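Local coordinates for protein D-aminopeptidase (Bacillus subtilis, PDB 1HI9) that hydrolyses N-terminal residues from D-amino-acid-containing peptides, using two zinc ions per subunit inside the central chamber of a self-compartmentalizing homodecamer, at residues M1-S13 with S49-S61. Numbering follows the deposited sequence.
Sequences MKLYMSVDMEGIS and SGCTEVLVNDSHS. With ZN (zinc ion), chain G; ZN (zinc ion), chain F.
Asp8, Glu10 and His60 meet on one zinc ion past the C-terminal ends of parallel strands 2-7 and 53-58, a beta-alpha-beta unit joined through helix 28-48. His60 ND1 lies 2.5 Å from this zinc, which sits in the imidazole plane; Asp8 OD1 and Glu10 OE1 each bind it at 2.3 Å. Asp8 OD2 binds the second zinc at 2.0 Å, making the carboxylate a bridge; His104, Glu133 and a water that also binds the first zinc complete that site. Over one imidazole face stands Met9 CB, 3.6 Å from the His60 ring centroid and 11° off its normal, a CH-pi contact; Ser61 CB covers the opposite face. With CG anti to the backbone N (chi1 172°), His60 sets ND1 at the metal, while NE2 hydrogen-bonds Val21. In the second shell, Ser6 OG and Ser59 OG are hydrogen-bonded at 2.7 Å, and Ser6 OG also bonds Tyr103. The strands are tied by a parallel ladder including Val7 N to Asn57 O. At the far end, Lys2 NZ hydrogen-bonds Thr94 OG1 and stands 4.4 Å from Glu53 OE1, beyond a salt bridge; an alanine here would probably leave Thr94 without its partner and Glu53 without its nearby counter-charge. Lys2 CG runs alongside, 3.5 Å from Glu53 OE1.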
loop_
_atom_site.group_PDB
_atom_site.type_symbol
_atom_site.label_atom_id
_atom_site.label_comp_id
_atom_site.label_asym_id
_atom_site.label_seq_id
_atom_site.Cartn_x
_atom_site.Cartn_y
_atom_site.Cartn_z
ATOM N N MET A 1 -29.429 -45.114 -6.253
ATOM C CA MET A 1 -29.807 -44.313 -5.052
ATOM C C MET A 1 -29.044 -42.991 -5.052
ATOM O O MET A 1 -27.851 -42.956 -5.346
ATOM C CB MET A 1 -29.509 -45.116 -3.775
ATOM C CG MET A 1 -28.058 -45.553 -3.610
ATOM S SD MET A 1 -27.790 -46.777 -2.283
ATOM C CE MET A 1 -27.688 -45.719 -0.835
ATOM N N LYS A 2 -29.746 -41.905 -4.741
ATOM C CA LYS A 2 -29.135 -40.578 -4.705
ATOM C C LYS A 2 -28.555 -40.251 -3.333
ATOM O O LYS A 2 -29.219 -40.407 -2.308
ATOM C CB LYS A 2 -30.161 -39.506 -5.083
ATOM C CG LYS A 2 -30.648 -39.598 -6.514
ATOM C CD LYS A 2 -31.808 -38.652 -6.783
ATOM C CE LYS A 2 -31.397 -37.192 -6.747
ATOM N NZ LYS A 2 -32.558 -36.328 -7.088
ATOM N N LEU A 3 -27.308 -39.797 -3.324
ATOM C CA LEU A 3 -26.640 -39.434 -2.090
ATOM C C LEU A 3 -26.288 -37.942 -2.113
ATOM O O LEU A 3 -25.777 -37.424 -3.107
ATOM C CB LEU A 3 -25.386 -40.296 -1.919
ATOM C CG LEU A 3 -24.542 -40.223 -0.638
ATOM C CD1 LEU A 3 -23.573 -39.084 -0.749
ATOM C CD2 LEU A 3 -25.428 -40.072 0.587
ATOM N N TYR A 4 -26.594 -37.252 -1.017
ATOM C CA TYR A 4 -26.313 -35.826 -0.891
ATOM C C TYR A 4 -25.072 -35.594 -0.044
ATOM O O TYR A 4 -24.924 -36.183 1.030
ATOM C CB TYR A 4 -27.473 -35.099 -0.223
ATOM C CG TYR A 4 -27.252 -33.602 -0.115
ATOM C CD1 TYR A 4 -27.491 -32.763 -1.211
ATOM C CD2 TYR A 4 -26.792 -33.027 1.072
ATOM C CE1 TYR A 4 -27.279 -31.384 -1.127
ATOM C CE2 TYR A 4 -26.574 -31.650 1.166
ATOM C CZ TYR A 4 -26.823 -30.836 0.067
ATOM O OH TYR A 4 -26.649 -29.472 0.165
ATOM N N MET A 5 -24.198 -34.709 -0.513
ATOM C CA MET A 5 -22.971 -34.396 0.212
ATOM C C MET A 5 -22.800 -32.909 0.498
ATOM O O MET A 5 -22.913 -32.071 -0.391
ATOM C CB MET A 5 -21.747 -34.888 -0.562
ATOM C CG MET A 5 -21.352 -36.319 -0.269
ATOM S SD MET A 5 -19.848 -36.822 -1.140
ATOM C CE MET A 5 -18.623 -35.817 -0.347
ATOM N N SER A 6 -22.537 -32.593 1.759
ATOM C CA SER A 6 -22.301 -31.221 2.175
ATOM C C SER A 6 -20.855 -31.221 2.624
ATOM O O SER A 6 -20.495 -31.938 3.560
ATOM C CB SER A 6 -23.205 -30.836 3.339
ATOM O OG SER A 6 -22.886 -29.537 3.808
ATOM N N VAL A 7 -20.020 -30.431 1.955
ATOM C CA VAL A 7 -18.609 -30.388 2.306
ATOM C C VAL A 7 -18.133 -29.046 2.855
ATOM O O VAL A 7 -18.168 -28.030 2.160
ATOM C CB VAL A 7 -17.715 -30.742 1.092
ATOM C CG1 VAL A 7 -16.284 -30.984 1.559
ATOM C CG2 VAL A 7 -18.262 -31.968 0.378
ATOM N N ASP A 8 -17.682 -29.062 4.108
ATOM C CA ASP A 8 -17.150 -27.877 4.767
ATOM C C ASP A 8 -15.625 -28.014 4.713
ATOM O O ASP A 8 -15.110 -29.011 4.196
ATOM C CB ASP A 8 -17.625 -27.821 6.222
ATOM C CG ASP A 8 -17.778 -26.404 6.733
ATOM O OD1 ASP A 8 -17.371 -25.460 6.028
ATOM O OD2 ASP A 8 -18.306 -26.229 7.847
ATOM N N MET A 9 -14.901 -27.037 5.251
ATOM C CA MET A 9 -13.433 -27.086 5.209
ATOM C C MET A 9 -12.674 -27.272 6.517
ATOM O O MET A 9 -11.677 -27.986 6.547
ATOM C CB MET A 9 -12.885 -25.818 4.559
ATOM C CG MET A 9 -12.348 -26.016 3.167
ATOM S SD MET A 9 -11.474 -24.579 2.602
ATOM C CE MET A 9 -9.915 -25.276 2.181
ATOM N N GLU A 10 -13.116 -26.605 7.581
ATOM C CA GLU A 10 -12.415 -26.672 8.857
ATOM C C GLU A 10 -12.141 -28.081 9.358
ATOM O O GLU A 10 -11.130 -28.327 10.016
ATOM C CB GLU A 10 -13.173 -25.893 9.931
ATOM C CG GLU A 10 -13.180 -24.387 9.727
ATOM C CD GLU A 10 -14.224 -23.927 8.725
ATOM O OE1 GLU A 10 -14.926 -24.789 8.162
ATOM O OE2 GLU A 10 -14.345 -22.702 8.507
ATOM N N GLY A 11 -13.040 -29.000 9.045
ATOM C CA GLY A 11 -12.870 -30.367 9.481
ATOM C C GLY A 11 -12.099 -31.242 8.515
ATOM O O GLY A 11 -11.871 -32.412 8.795
ATOM N N ILE A 12 -11.690 -30.698 7.372
ATOM C CA ILE A 12 -10.935 -31.484 6.409
ATOM C C ILE A 12 -9.653 -31.963 7.067
ATOM O O ILE A 12 -9.088 -31.294 7.947
ATOM C CB ILE A 12 -10.591 -30.669 5.158
ATOM C CG1 ILE A 12 -11.869 -30.344 4.398
ATOM C CG2 ILE A 12 -9.635 -31.440 4.274
ATOM C CD1 ILE A 12 -12.659 -31.557 3.968
ATOM N N SER A 13 -9.187 -33.124 6.633
ATOM C CA SER A 13 -7.993 -33.697 7.231
ATOM C C SER A 13 -6.726 -32.913 6.932
ATOM O O SER A 13 -6.606 -32.299 5.880
ATOM C CB SER A 13 -7.836 -35.142 6.781
ATOM O OG SER A 13 -7.814 -35.213 5.380
ATOM N N SER A 49 -20.384 -48.213 -4.025
ATOM C CA SER A 49 -21.327 -48.881 -3.140
ATOM C C SER A 49 -22.753 -48.919 -3.670
ATOM O O SER A 49 -23.688 -49.215 -2.924
ATOM C CB SER A 49 -21.317 -48.233 -1.750
ATOM O OG SER A 49 -20.165 -48.610 -1.015
ATOM N N GLY A 50 -22.928 -48.613 -4.952
ATOM C CA GLY A 50 -24.257 -48.664 -5.530
ATOM C C GLY A 50 -24.911 -47.350 -5.902
ATOM O O GLY A 50 -25.760 -47.318 -6.794
ATOM N N CYS A 51 -24.537 -46.265 -5.231
ATOM C CA CYS A 51 -25.132 -44.965 -5.533
ATOM C C CYS A 51 -25.052 -44.634 -7.021
ATOM O O CYS A 51 -24.022 -44.830 -7.668
ATOM C CB CYS A 51 -24.452 -43.861 -4.709
ATOM S SG CYS A 51 -24.735 -44.002 -2.919
ATOM N N THR A 52 -26.161 -44.137 -7.557
ATOM C CA THR A 52 -26.249 -43.775 -8.968
ATOM C C THR A 52 -26.063 -42.279 -9.185
ATOM O O THR A 52 -25.775 -41.835 -10.298
ATOM C CB THR A 52 -27.615 -44.174 -9.544
ATOM O OG1 THR A 52 -28.657 -43.598 -8.740
ATOM C CG2 THR A 52 -27.759 -45.695 -9.563
ATOM N N GLU A 53 -26.238 -41.510 -8.112
ATOM C CA GLU A 53 -26.097 -40.055 -8.155
ATOM C C GLU A 53 -25.486 -39.519 -6.867
ATOM O O GLU A 53 -25.826 -39.967 -5.770
ATOM C CB GLU A 53 -27.462 -39.395 -8.372
ATOM C CG GLU A 53 -27.634 -38.742 -9.731
ATOM C CD GLU A 53 -28.958 -37.985 -9.866
ATOM O OE1 GLU A 53 -30.031 -38.625 -9.855
ATOM O OE2 GLU A 53 -28.927 -36.742 -9.983
ATOM N N VAL A 54 -24.578 -38.562 -7.006
ATOM C CA VAL A 54 -23.935 -37.944 -5.854
ATOM C C VAL A 54 -23.877 -36.439 -6.073
ATOM O O VAL A 54 -23.125 -35.956 -6.918
ATOM C CB VAL A 54 -22.506 -38.464 -5.646
ATOM C CG1 VAL A 54 -21.911 -37.835 -4.398
ATOM C CG2 VAL A 54 -22.513 -39.973 -5.526
ATOM N N LEU A 55 -24.695 -35.709 -5.316
ATOM C CA LEU A 55 -24.750 -34.256 -5.399
ATOM C C LEU A 55 -23.803 -33.702 -4.345
ATOM O O LEU A 55 -23.965 -33.980 -3.152
ATOM C CB LEU A 55 -26.168 -33.753 -5.110
ATOM C CG LEU A 55 -26.682 -32.568 -5.925
ATOM C CD1 LEU A 55 -27.811 -31.902 -5.172
ATOM C CD2 LEU A 55 -25.566 -31.579 -6.180
ATOM N N VAL A 56 -22.825 -32.916 -4.786
ATOM C CA VAL A 56 -21.838 -32.334 -3.884
ATOM C C VAL A 56 -22.020 -30.827 -3.765
ATOM O O VAL A 56 -21.858 -30.090 -4.740
ATOM C CB VAL A 56 -20.399 -32.636 -4.365
ATOM C CG1 VAL A 56 -19.384 -32.174 -3.317
ATOM C CG2 VAL A 56 -20.252 -34.130 -4.635
ATOM N N ASN A 57 -22.355 -30.379 -2.556
ATOM C CA ASN A 57 -22.581 -28.966 -2.270
ATOM C C ASN A 57 -21.427 -28.377 -1.455
ATOM O O ASN A 57 -21.187 -28.779 -0.311
ATOM C CB ASN A 57 -23.889 -28.794 -1.488
ATOM C CG ASN A 57 -24.249 -27.337 -1.254
ATOM O OD1 ASN A 57 -24.820 -26.980 -0.223
ATOM N ND2 ASN A 57 -23.928 -26.492 -2.213
ATOM N N ASP A 58 -20.711 -27.429 -2.049
ATOM C CA ASP A 58 -19.599 -26.768 -1.375
ATOM C C ASP A 58 -20.270 -25.948 -0.287
ATOM O O ASP A 58 -21.054 -25.042 -0.590
ATOM C CB ASP A 58 -18.868 -25.844 -2.354
ATOM C CG ASP A 58 -17.540 -25.354 -1.820
ATOM O OD1 ASP A 58 -17.476 -25.001 -0.620
ATOM O OD2 ASP A 58 -16.565 -25.304 -2.604
ATOM N N SER A 59 -19.963 -26.252 0.972
ATOM C CA SER A 59 -20.602 -25.553 2.094
ATOM C C SER A 59 -19.707 -24.667 2.942
ATOM O O SER A 59 -20.029 -24.400 4.093
ATOM C CB SER A 59 -21.280 -26.575 3.007
ATOM O OG SER A 59 -22.144 -27.405 2.263
ATOM N N HIS A 60 -18.612 -24.184 2.376
ATOM C CA HIS A 60 -17.695 -23.361 3.144
ATOM C C HIS A 60 -17.518 -21.934 2.623
ATOM O O HIS A 60 -17.265 -21.728 1.438
ATOM C CB HIS A 60 -16.338 -24.066 3.185
ATOM C CG HIS A 60 -15.239 -23.238 3.774
ATOM N ND1 HIS A 60 -15.218 -22.867 5.101
ATOM C CD2 HIS A 60 -14.125 -22.705 3.219
ATOM C CE1 HIS A 60 -14.139 -22.145 5.338
ATOM N NE2 HIS A 60 -13.458 -22.032 4.213
ATOM N N SER A 61 -17.651 -20.959 3.516
ATOM C CA SER A 61 -17.446 -19.556 3.163
ATOM C C SER A 61 -18.126 -19.130 1.847
ATOM O O SER A 61 -19.358 -19.117 1.764
ATOM C CB SER A 61 -15.934 -19.294 3.102
ATOM O OG SER A 61 -15.624 -17.915 2.970
HETATM ZN ZN ZN G . -16.571 -23.603 7.093
HETATM ZN ZN ZN F . -18.635 -24.747 9.172
HETATM O O HOH W 1 -18.563 -22.775 8.450
#